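Local structure of chitinase (Paenibacillus sp. FPU-7, 5GZT) at residues B[279-284]-B[623-628]; B[284-289]-B[306-311]; B[408-413]-B[461-466]. The protein probably hydrolyses the beta-1,4 linkages between N-acetylglucosamine units in chitin and chitodextrins, cutting at random within the chain. All blocks are in the same frame, centred on the assembly; numbering follows the deposited sequence.

Contact 1. Residues B[279-284]-B[623-628]; sequences IVSYIP and WEYSQD
W623 presents the CE3–CZ3 edge of its indole to the ring of Y282, the two planes tilted by 56°, and CZ3 lies 3.6 Å from Y282 CD2. Over one indole face sits CG of its neighbour E624, 3.4 Å above the plane and displaced toward the rim; the ring of F308 also meets this tryptophan. These residues lie where the glycoside hydrolase family 18 (beta/alpha)8 barrel closes on itself, the first barrel strand (279-284) lying beside the exit of the last, strand 619-623. The bond from W623 to E624 is a cis peptide, like the one that follows the last barrel strand in family 18 chitinases. The backbone bond joining the segments is nearly straight: Y625 N donates to Y282 O over 2.9 Å at 179°. I283 runs alongside Y625, with CD1 3.8 Å from Y625 CB, while S281 OG comes within 3.2 Å of the same CB and is buried with no hydrogen-bonding partner in the model. The two tyrosine hydroxyls are held elsewhere, Y282 OH by D407 and Y625 OH by the amide of D297. E624 places CG between its backbone N and carbonyl carbon (chi1 44°) and bends again at chi2, which turns its carboxylate across P284, where E624 OE2 lies 3.4 Å from P284 CD. That same oxygen takes two bonds from S626: the backbone N arrives nearly in line with the C–O bond, and OG donates to the syn lone pair at 2.6 Å.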
loop_
_atom_site.group_PDB
_atom_site.type_symbol
_atom_site.label_atom_id
_atom_site.label_comp_id
_atom_site.label_asym_id
_atom_site.label_seq_id
_atom_site.Cartn_x
_atom_site.Cartn_y
_atom_site.Cartn_z
ATOM N N ILE B 279 -0.857 -1.493 0.800
ATOM C CA ILE B 279 0.425 -1.234 0.111
ATOM C C ILE B 279 0.376 0.164 -0.391
ATOM O O ILE B 279 -0.411 0.465 -1.254
ATOM C CB ILE B 279 0.703 -2.213 -1.003
ATOM C CG1 ILE B 279 0.774 -3.654 -0.443
ATOM C CG2 ILE B 279 2.038 -1.831 -1.645
ATOM C CD1 ILE B 279 0.763 -4.705 -1.531
ATOM N N VAL B 280 1.112 1.047 0.265
ATOM C CA VAL B 280 1.183 2.442 -0.089
ATOM C C VAL B 280 2.386 2.682 -1.020
ATOM O O VAL B 280 3.519 2.600 -0.587
ATOM C CB VAL B 280 1.325 3.322 1.139
ATOM C CG1 VAL B 280 1.633 4.763 0.747
ATOM C CG2 VAL B 280 0.004 3.288 1.917
ATOM N N SER B 281 2.087 2.907 -2.283
ATOM C CA SER B 281 3.068 3.254 -3.318
ATOM C C SER B 281 3.208 4.766 -3.518
ATOM O O SER B 281 2.287 5.399 -3.995
ATOM C CB SER B 281 2.701 2.544 -4.629
ATOM O OG SER B 281 3.502 2.998 -5.738
ATOM N N TYR B 282 4.327 5.348 -3.108
ATOM C CA TYR B 282 4.630 6.762 -3.361
ATOM C C TYR B 282 4.996 6.856 -4.825
ATOM O O TYR B 282 5.745 6.005 -5.323
ATOM C CB TYR B 282 5.805 7.307 -2.543
ATOM C CG TYR B 282 5.437 7.866 -1.187
ATOM C CD1 TYR B 282 5.358 7.042 -0.069
ATOM C CD2 TYR B 282 5.179 9.203 -0.999
ATOM C CE1 TYR B 282 5.053 7.558 1.192
ATOM C CE2 TYR B 282 4.854 9.700 0.262
ATOM C CZ TYR B 282 4.783 8.877 1.363
ATOM O OH TYR B 282 4.503 9.356 2.635
ATOM N N ILE B 283 4.459 7.872 -5.506
ATOM C CA ILE B 283 4.695 8.125 -6.926
ATOM C C ILE B 283 5.129 9.561 -7.055
ATOM O O ILE B 283 4.430 10.432 -6.600
ATOM C CB ILE B 283 3.415 7.916 -7.739
ATOM C CG1 ILE B 283 3.205 6.423 -7.991
ATOM C CG2 ILE B 283 3.487 8.654 -9.086
ATOM C CD1 ILE B 283 3.795 5.913 -9.302
ATOM N N PRO B 284 6.272 9.825 -7.719
ATOM C CA PRO B 284 6.826 11.141 -7.729
ATOM C C PRO B 284 6.121 12.044 -8.754
ATOM O O PRO B 284 5.820 11.617 -9.868
ATOM C CB PRO B 284 8.260 10.912 -8.218
ATOM C CG PRO B 284 8.170 9.719 -9.055
ATOM C CD PRO B 284 7.144 8.852 -8.394
ATOM N N TRP B 623 9.037 4.149 -0.924
ATOM C CA TRP B 623 9.498 5.284 -1.665
ATOM C C TRP B 623 10.554 4.790 -2.638
ATOM O O TRP B 623 11.560 4.237 -2.169
ATOM C CB TRP B 623 10.223 6.250 -0.732
ATOM C CG TRP B 623 10.761 7.413 -1.488
ATOM C CD1 TRP B 623 12.003 7.549 -2.043
ATOM C CD2 TRP B 623 10.059 8.597 -1.789
ATOM N NE1 TRP B 623 12.105 8.741 -2.678
ATOM C CE2 TRP B 623 10.926 9.411 -2.560
ATOM C CE3 TRP B 623 8.795 9.062 -1.497
ATOM C CZ2 TRP B 623 10.540 10.650 -3.058
ATOM C CZ3 TRP B 623 8.404 10.331 -2.009
ATOM C CH2 TRP B 623 9.278 11.110 -2.731
ATOM N N GLU B 624 10.387 4.926 -3.956
ATOM C CA GLU B 624 9.150 5.282 -4.620
ATOM C C GLU B 624 9.040 4.427 -5.894
ATOM O O GLU B 624 10.040 3.882 -6.394
ATOM C CB GLU B 624 9.019 6.808 -4.891
ATOM C CG GLU B 624 10.234 7.574 -5.452
ATOM C CD GLU B 624 10.339 7.524 -6.964
ATOM O OE1 GLU B 624 11.150 8.263 -7.467
ATOM O OE2 GLU B 624 9.664 6.717 -7.639
ATOM N N TYR B 625 7.808 4.262 -6.346
ATOM C CA TYR B 625 7.439 3.220 -7.341
ATOM C C TYR B 625 8.303 3.251 -8.587
ATOM O O TYR B 625 8.622 2.181 -9.105
ATOM C CB TYR B 625 5.966 3.307 -7.688
ATOM C CG TYR B 625 5.434 2.238 -8.629
ATOM C CD1 TYR B 625 4.934 1.058 -8.156
ATOM C CD2 TYR B 625 5.432 2.436 -10.031
ATOM C CE1 TYR B 625 4.526 0.044 -9.006
ATOM C CE2 TYR B 625 4.918 1.463 -10.880
ATOM C CZ TYR B 625 4.489 0.276 -10.373
ATOM O OH TYR B 625 4.009 -0.743 -11.186
ATOM N N SER B 626 8.694 4.444 -9.036
ATOM C CA SER B 626 9.419 4.554 -10.328
ATOM C C SER B 626 10.865 4.060 -10.314
ATOM O O SER B 626 11.525 3.971 -11.370
ATOM C CB SER B 626 9.383 6.006 -10.837
ATOM O OG SER B 626 10.289 6.911 -10.169
ATOM N N GLN B 627 11.407 3.779 -9.120
ATOM C CA GLN B 627 12.802 3.318 -8.984
ATOM C C GLN B 627 12.974 1.833 -9.119
ATOM O O GLN B 627 14.098 1.348 -9.101
ATOM C CB GLN B 627 13.292 3.766 -7.596
ATOM C CG GLN B 627 13.341 5.259 -7.388
ATOM C CD GLN B 627 13.562 5.658 -5.920
ATOM O OE1 GLN B 627 13.182 4.951 -4.939
ATOM N NE2 GLN B 627 14.138 6.784 -5.752
ATOM N N ASP B 628 11.872 1.111 -9.286
ATOM C CA ASP B 628 11.892 -0.348 -9.352
ATOM C C ASP B 628 12.513 -0.856 -10.695
ATOM O O ASP B 628 12.786 -0.107 -11.594
ATOM C CB ASP B 628 10.466 -0.810 -9.214
ATOM C CG ASP B 628 10.298 -2.173 -8.709
ATOM O OD1 ASP B 628 11.265 -3.002 -8.629
ATOM O OD2 ASP B 628 9.110 -2.417 -8.394
#

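Contact 2. Residues B[284-289]-B[306-311]; sequences PAWVDW and YAFGRI
P284 and A307 form a parallel beta bridge, after which the chain leaves the strand in a type I turn from P284 to V287, and A285 N donates to A307 O over 2.8 Å. The CB of A285 then meets the phenol end of Y306, 3.3 Å from OH and close to CZ. Y306 reaches it because CG stands opposite the backbone N (chi1 -171°), and its hydroxyl is fixed beyond this contact by hydrogen bonds with D344 and N347 of helix 344-352. A leucine at Y306 would probably leave D344 and N347 without this shared hydroxyl partner and strip A285 of the aromatic surface against its methyl group. W286 turns back over the bridge: P284 CB lies 3.5 Å above one face of the indole, toward its rim, while CZ3 approaches A307 O at 3.6 Å. Farther along, F308 CE2 sits at the edge of that indole, 4.3 Å from W286 CH2. The phenyl ring of F308 in turn has A307 CB centred over one face at 3.6 Å, an intimate fit between neighbours joined by a cis peptide. W289, just past the turn, donates from NE1 to P284 O over 3.0 Å with the oxygen close to the plane of the indole, while V287 CG1 rests over the centre of the same ring. The parallel pairing of strands one and two, with a non-proline cis peptide within the second, between A307 and F308, is characteristic of the family 18 (beta/alpha)8 barrel.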
loop_
_atom_site.group_PDB
_atom_site.type_symbol
_atom_site.label_atom_id
_atom_site.label_comp_id
_atom_site.label_asym_id
_atom_site.label_seq_id
_atom_site.Cartn_x
_atom_site.Cartn_y
_atom_site.Cartn_z
ATOM N N PRO B 284 6.272 9.825 -7.719
ATOM C CA PRO B 284 6.826 11.141 -7.729
ATOM C C PRO B 284 6.121 12.044 -8.754
ATOM O O PRO B 284 5.820 11.617 -9.868
ATOM C CB PRO B 284 8.260 10.912 -8.218
ATOM C CG PRO B 284 8.170 9.719 -9.055
ATOM C CD PRO B 284 7.144 8.852 -8.394
ATOM N N ALA B 285 5.984 13.290 -8.381
ATOM C CA ALA B 285 5.281 14.277 -9.191
ATOM C C ALA B 285 6.092 14.708 -10.382
ATOM O O ALA B 285 5.534 15.217 -11.345
ATOM C CB ALA B 285 4.942 15.491 -8.341
ATOM N N TRP B 286 7.384 14.456 -10.332
ATOM C CA TRP B 286 8.346 15.017 -11.284
ATOM C C TRP B 286 8.613 14.069 -12.419
ATOM O O TRP B 286 9.479 14.325 -13.205
ATOM C CB TRP B 286 9.663 15.418 -10.567
ATOM C CG TRP B 286 10.197 14.458 -9.532
ATOM C CD1 TRP B 286 10.976 13.350 -9.747
ATOM C CD2 TRP B 286 10.009 14.530 -8.112
ATOM N NE1 TRP B 286 11.289 12.733 -8.537
ATOM C CE2 TRP B 286 10.660 13.403 -7.538
ATOM C CE3 TRP B 286 9.304 15.401 -7.278
ATOM C CZ2 TRP B 286 10.700 13.180 -6.160
ATOM C CZ3 TRP B 286 9.290 15.163 -5.932
ATOM C CH2 TRP B 286 9.991 14.070 -5.372
ATOM N N VAL B 287 7.952 12.922 -12.456
ATOM C CA VAL B 287 7.910 12.125 -13.667
ATOM C C VAL B 287 6.653 12.563 -14.420
ATOM O O VAL B 287 5.561 12.855 -13.800
ATOM C CB VAL B 287 7.891 10.604 -13.323
ATOM C CG1 VAL B 287 7.658 9.715 -14.544
ATOM C CG2 VAL B 287 9.186 10.228 -12.620
ATOM N N ASP B 288 6.785 12.582 -15.737
ATOM C CA ASP B 288 5.659 12.895 -16.597
ATOM C C ASP B 288 4.940 11.640 -16.876
ATOM O O ASP B 288 5.329 10.872 -17.739
ATOM C CB ASP B 288 6.139 13.612 -17.864
ATOM C CG ASP B 288 5.009 13.960 -18.821
ATOM O OD1 ASP B 288 3.890 13.374 -18.790
ATOM O OD2 ASP B 288 5.284 14.839 -19.607
ATOM N N TRP B 289 3.887 11.383 -16.091
ATOM C CA TRP B 289 3.253 10.101 -16.131
ATOM C C TRP B 289 2.521 9.852 -17.410
ATOM O O TRP B 289 2.363 8.687 -17.785
ATOM C CB TRP B 289 2.372 9.844 -14.894
ATOM C CG TRP B 289 3.264 9.604 -13.750
ATOM C CD1 TRP B 289 3.526 10.433 -12.723
ATOM C CD2 TRP B 289 4.104 8.470 -13.580
ATOM N NE1 TRP B 289 4.488 9.900 -11.918
ATOM C CE2 TRP B 289 4.855 8.682 -12.416
ATOM C CE3 TRP B 289 4.287 7.284 -14.309
ATOM C CZ2 TRP B 289 5.785 7.764 -11.940
ATOM C CZ3 TRP B 289 5.194 6.350 -13.833
ATOM C CH2 TRP B 289 5.945 6.601 -12.643
ATOM N N TYR B 306 0.531 10.716 -4.255
ATOM C CA TYR B 306 1.152 11.651 -5.201
ATOM C C TYR B 306 2.080 12.518 -4.410
ATOM O O TYR B 306 1.666 13.251 -3.505
ATOM C CB TYR B 306 0.125 12.487 -5.966
ATOM C CG TYR B 306 0.710 13.311 -7.113
ATOM C CD1 TYR B 306 1.146 12.695 -8.259
ATOM C CD2 TYR B 306 0.823 14.680 -7.028
ATOM C CE1 TYR B 306 1.677 13.427 -9.313
ATOM C CE2 TYR B 306 1.322 15.434 -8.085
ATOM C CZ TYR B 306 1.765 14.800 -9.217
ATOM O OH TYR B 306 2.246 15.528 -10.273
ATOM N N ALA B 307 3.389 12.367 -4.697
ATOM C CA ALA B 307 4.411 13.001 -3.946
ATOM C C ALA B 307 5.043 14.130 -4.797
ATOM O O ALA B 307 5.954 13.876 -5.621
ATOM C CB ALA B 307 5.447 11.990 -3.593
ATOM N N PHE B 308 4.666 15.377 -4.607
ATOM C CA PHE B 308 4.014 15.946 -3.447
ATOM C C PHE B 308 3.251 17.223 -3.864
ATOM O O PHE B 308 3.597 17.948 -4.884
ATOM C CB PHE B 308 5.057 16.437 -2.459
ATOM C CG PHE B 308 5.891 15.337 -1.825
ATOM C CD1 PHE B 308 5.364 14.560 -0.784
ATOM C CD2 PHE B 308 7.212 15.155 -2.181
ATOM C CE1 PHE B 308 6.116 13.600 -0.166
ATOM C CE2 PHE B 308 7.992 14.175 -1.593
ATOM C CZ PHE B 308 7.454 13.390 -0.589
ATOM N N GLY B 309 2.245 17.509 -3.049
ATOM C CA GLY B 309 1.751 18.848 -2.918
ATOM C C GLY B 309 2.624 19.664 -2.033
ATOM O O GLY B 309 3.288 19.151 -1.155
ATOM N N ARG B 310 2.607 20.983 -2.248
ATOM C CA ARG B 310 3.461 21.893 -1.526
ATOM C C ARG B 310 2.701 23.050 -0.861
ATOM O O ARG B 310 1.502 23.295 -1.100
ATOM C CB ARG B 310 4.564 22.384 -2.452
ATOM C CG ARG B 310 5.610 21.320 -2.828
ATOM C CD ARG B 310 6.377 20.910 -1.588
ATOM N NE ARG B 310 7.135 19.672 -1.633
ATOM C CZ ARG B 310 8.412 19.569 -2.003
ATOM N NH1 ARG B 310 9.090 20.610 -2.430
ATOM N NH2 ARG B 310 9.023 18.399 -1.917
ATOM N N ILE B 311 3.418 23.759 -0.018
ATOM C CA ILE B 311 2.823 24.897 0.632
ATOM C C ILE B 311 3.379 26.229 0.123
ATOM O O ILE B 311 4.563 26.521 0.301
ATOM C CB ILE B 311 3.019 24.798 2.128
ATOM C CG1 ILE B 311 2.437 23.450 2.603
ATOM C CG2 ILE B 311 2.347 25.989 2.831
ATOM C CD1 ILE B 311 2.739 23.149 4.039
#

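Contact 3. Residues B[408-413]-B[461-466]; sequences WEYPVY and KTYTDS
T462 opens the contact by setting CG2 over the face of the Y413 ring, a CH-pi interaction with the methyl carbon 3.6 Å from the ring centroid and 10° off its normal. Next comes Y463, whose ring is swung toward 408-413 by CG standing opposite its backbone N (chi1 -177°). Y413 OH lies near the plane of that ring, at its edge, 3.5 Å from Y463 CB. The ring of Y410 crosses at a steep 77°, with CD1 3.6 Å from Y463 CD2. At the far end of the side chain, Y463 OH donates to a water at 3.0 Å, and this water donates onward to W408 O at 2.8 Å. Here the helical turn 461-464, which follows the fifth barrel strand, packs on the loop after the fourth; E409 in that loop ends the DxxDxDxE signature of family 18, and a cis peptide links it to Y410. S466 faces the loop once more. Its OG is fixed by donating to T462 O over 2.7 Å and lies at the edge of the Y413 ring, 3.4 Å from CD1. P411 O, which also accepts from Y413 N in a classic gamma turn centred on V412, touches S466 CB, and V412 CG2 rests 3.7 Å from S466 O.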
loop_
_atom_site.group_PDB
_atom_site.type_symbol
_atom_site.label_atom_id
_atom_site.label_comp_id
_atom_site.label_asym_id
_atom_site.label_seq_id
_atom_site.Cartn_x
_atom_site.Cartn_y
_atom_site.Cartn_z
ATOM N N TRP B 408 5.503 16.153 7.081
ATOM C CA TRP B 408 6.299 17.265 7.571
ATOM C C TRP B 408 7.593 16.778 8.127
ATOM O O TRP B 408 7.656 15.944 9.080
ATOM C CB TRP B 408 5.458 18.041 8.586
ATOM C CG TRP B 408 5.983 19.213 9.394
ATOM C CD1 TRP B 408 7.241 19.723 9.500
ATOM C CD2 TRP B 408 5.162 19.983 10.284
ATOM N NE1 TRP B 408 7.247 20.764 10.414
ATOM C CE2 TRP B 408 5.992 20.904 10.933
ATOM C CE3 TRP B 408 3.783 19.944 10.604
ATOM C CZ2 TRP B 408 5.506 21.829 11.854
ATOM C CZ3 TRP B 408 3.299 20.857 11.584
ATOM C CH2 TRP B 408 4.164 21.780 12.169
ATOM N N GLU B 409 8.669 17.331 7.585
ATOM C CA GLU B 409 10.003 16.794 7.818
ATOM C C GLU B 409 10.914 17.866 8.364
ATOM O O GLU B 409 11.694 18.439 7.658
ATOM C CB GLU B 409 10.554 16.085 6.541
ATOM C CG GLU B 409 9.563 15.072 5.924
ATOM C CD GLU B 409 10.164 14.142 4.852
ATOM O OE1 GLU B 409 11.383 14.093 4.756
ATOM O OE2 GLU B 409 9.406 13.449 4.133
ATOM N N TYR B 410 10.873 18.151 9.658
ATOM C CA TYR B 410 10.020 17.540 10.683
ATOM C C TYR B 410 9.704 18.625 11.780
ATOM O O TYR B 410 10.524 19.525 12.031
ATOM C CB TYR B 410 10.763 16.379 11.378
ATOM C CG TYR B 410 11.421 15.348 10.451
ATOM C CD1 TYR B 410 10.710 14.238 9.988
ATOM C CD2 TYR B 410 12.750 15.501 10.055
ATOM C CE1 TYR B 410 11.309 13.297 9.148
ATOM C CE2 TYR B 410 13.363 14.574 9.231
ATOM C CZ TYR B 410 12.638 13.470 8.782
ATOM O OH TYR B 410 13.258 12.573 7.946
ATOM N N PRO B 411 8.586 18.476 12.492
ATOM C CA PRO B 411 8.281 19.345 13.655
ATOM C C PRO B 411 9.465 19.598 14.582
ATOM O O PRO B 411 10.237 18.698 14.857
ATOM C CB PRO B 411 7.177 18.574 14.383
ATOM C CG PRO B 411 6.488 17.890 13.294
ATOM C CD PRO B 411 7.563 17.451 12.321
ATOM N N VAL B 412 9.628 20.864 15.001
ATOM C CA VAL B 412 10.442 21.255 16.153
ATOM C C VAL B 412 11.883 21.450 15.768
ATOM O O VAL B 412 12.404 22.572 15.836
ATOM C CB VAL B 412 10.344 20.325 17.392
ATOM C CG1 VAL B 412 11.253 20.824 18.503
ATOM C CG2 VAL B 412 8.919 20.242 17.902
ATOM N N TYR B 413 12.515 20.368 15.331
ATOM C CA TYR B 413 13.919 20.413 14.932
ATOM C C TYR B 413 14.101 20.762 13.423
ATOM O O TYR B 413 15.175 21.149 12.993
ATOM C CB TYR B 413 14.648 19.124 15.379
ATOM C CG TYR B 413 14.196 17.781 14.750
ATOM C CD1 TYR B 413 13.020 17.156 15.148
ATOM C CD2 TYR B 413 14.992 17.125 13.808
ATOM C CE1 TYR B 413 12.631 15.942 14.613
ATOM C CE2 TYR B 413 14.604 15.911 13.262
ATOM C CZ TYR B 413 13.428 15.320 13.672
ATOM O OH TYR B 413 13.026 14.128 13.136
ATOM N N LYS B 461 14.230 8.630 17.558
ATOM C CA LYS B 461 13.722 9.041 18.853
ATOM C C LYS B 461 13.485 10.585 18.876
ATOM O O LYS B 461 12.483 11.008 19.420
ATOM C CB LYS B 461 14.612 8.558 20.007
ATOM C CG LYS B 461 14.003 9.022 21.341
ATOM C CD LYS B 461 14.039 8.032 22.499
ATOM C CE LYS B 461 13.612 8.706 23.834
ATOM N NZ LYS B 461 14.513 9.882 24.182
ATOM N N THR B 462 14.351 11.384 18.229
ATOM C CA THR B 462 14.134 12.836 18.086
ATOM C C THR B 462 12.780 13.151 17.498
ATOM O O THR B 462 12.038 14.009 18.006
ATOM C CB THR B 462 15.200 13.478 17.219
ATOM O OG1 THR B 462 16.490 13.150 17.743
ATOM C CG2 THR B 462 15.056 14.987 17.183
ATOM N N TYR B 463 12.416 12.440 16.450
ATOM C CA TYR B 463 11.096 12.629 15.897
ATOM C C TYR B 463 9.949 12.285 16.889
ATOM O O TYR B 463 8.999 13.024 16.969
ATOM C CB TYR B 463 10.891 11.816 14.599
ATOM C CG TYR B 463 9.542 12.073 13.999
ATOM C CD1 TYR B 463 8.479 11.344 14.389
ATOM C CD2 TYR B 463 9.322 13.129 13.062
ATOM C CE1 TYR B 463 7.196 11.609 13.897
ATOM C CE2 TYR B 463 8.046 13.395 12.567
ATOM C CZ TYR B 463 6.980 12.654 13.010
ATOM O OH TYR B 463 5.693 12.785 12.510
ATOM N N THR B 464 9.983 11.137 17.545
ATOM C CA THR B 464 8.916 10.728 18.483
ATOM C C THR B 464 8.745 11.732 19.710
ATOM O O THR B 464 7.632 11.976 20.214
ATOM C CB THR B 464 9.146 9.278 18.984
ATOM O OG1 THR B 464 10.472 9.144 19.430
ATOM C CG2 THR B 464 8.915 8.290 17.846
ATOM N N ASP B 465 9.886 12.268 20.115
ATOM C CA ASP B 465 10.028 13.335 21.119
ATOM C C ASP B 465 9.481 14.684 20.657
ATOM O O ASP B 465 9.282 15.547 21.488
ATOM C CB ASP B 465 11.502 13.553 21.454
ATOM C CG ASP B 465 12.070 12.505 22.409
ATOM O OD1 ASP B 465 11.353 11.693 23.029
ATOM O OD2 ASP B 465 13.285 12.533 22.567
ATOM N N SER B 466 9.247 14.858 19.353
ATOM C CA SER B 466 8.828 16.118 18.768
ATOM C C SER B 466 7.355 16.139 18.409
ATOM O O SER B 466 6.851 17.174 17.958
ATOM C CB SER B 466 9.664 16.402 17.511
ATOM O OG SER B 466 11.052 16.499 17.839
HETATM O O HOH W 1 5.694 14.148 9.876
#

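In the fold
All three contacts belong to the first of the two family 18 barrels in this chain. Contacts 1 and 2 adjoin, their centres about 11 Å apart: they share P284, and I283 O of one probably bonds to A307 N of the other, so the first barrel strand is flanked by the last and the second. Contact 3 lies about 24 Å from each, centre to centre, after strands four and five. Contact 1 spans the domain's sequence, enclosing contact 2 and then contact 3 in series. Each contains one cis peptide near a strand's C-terminal end, a pattern consistent with the substrate-binding side of family 18 barrels.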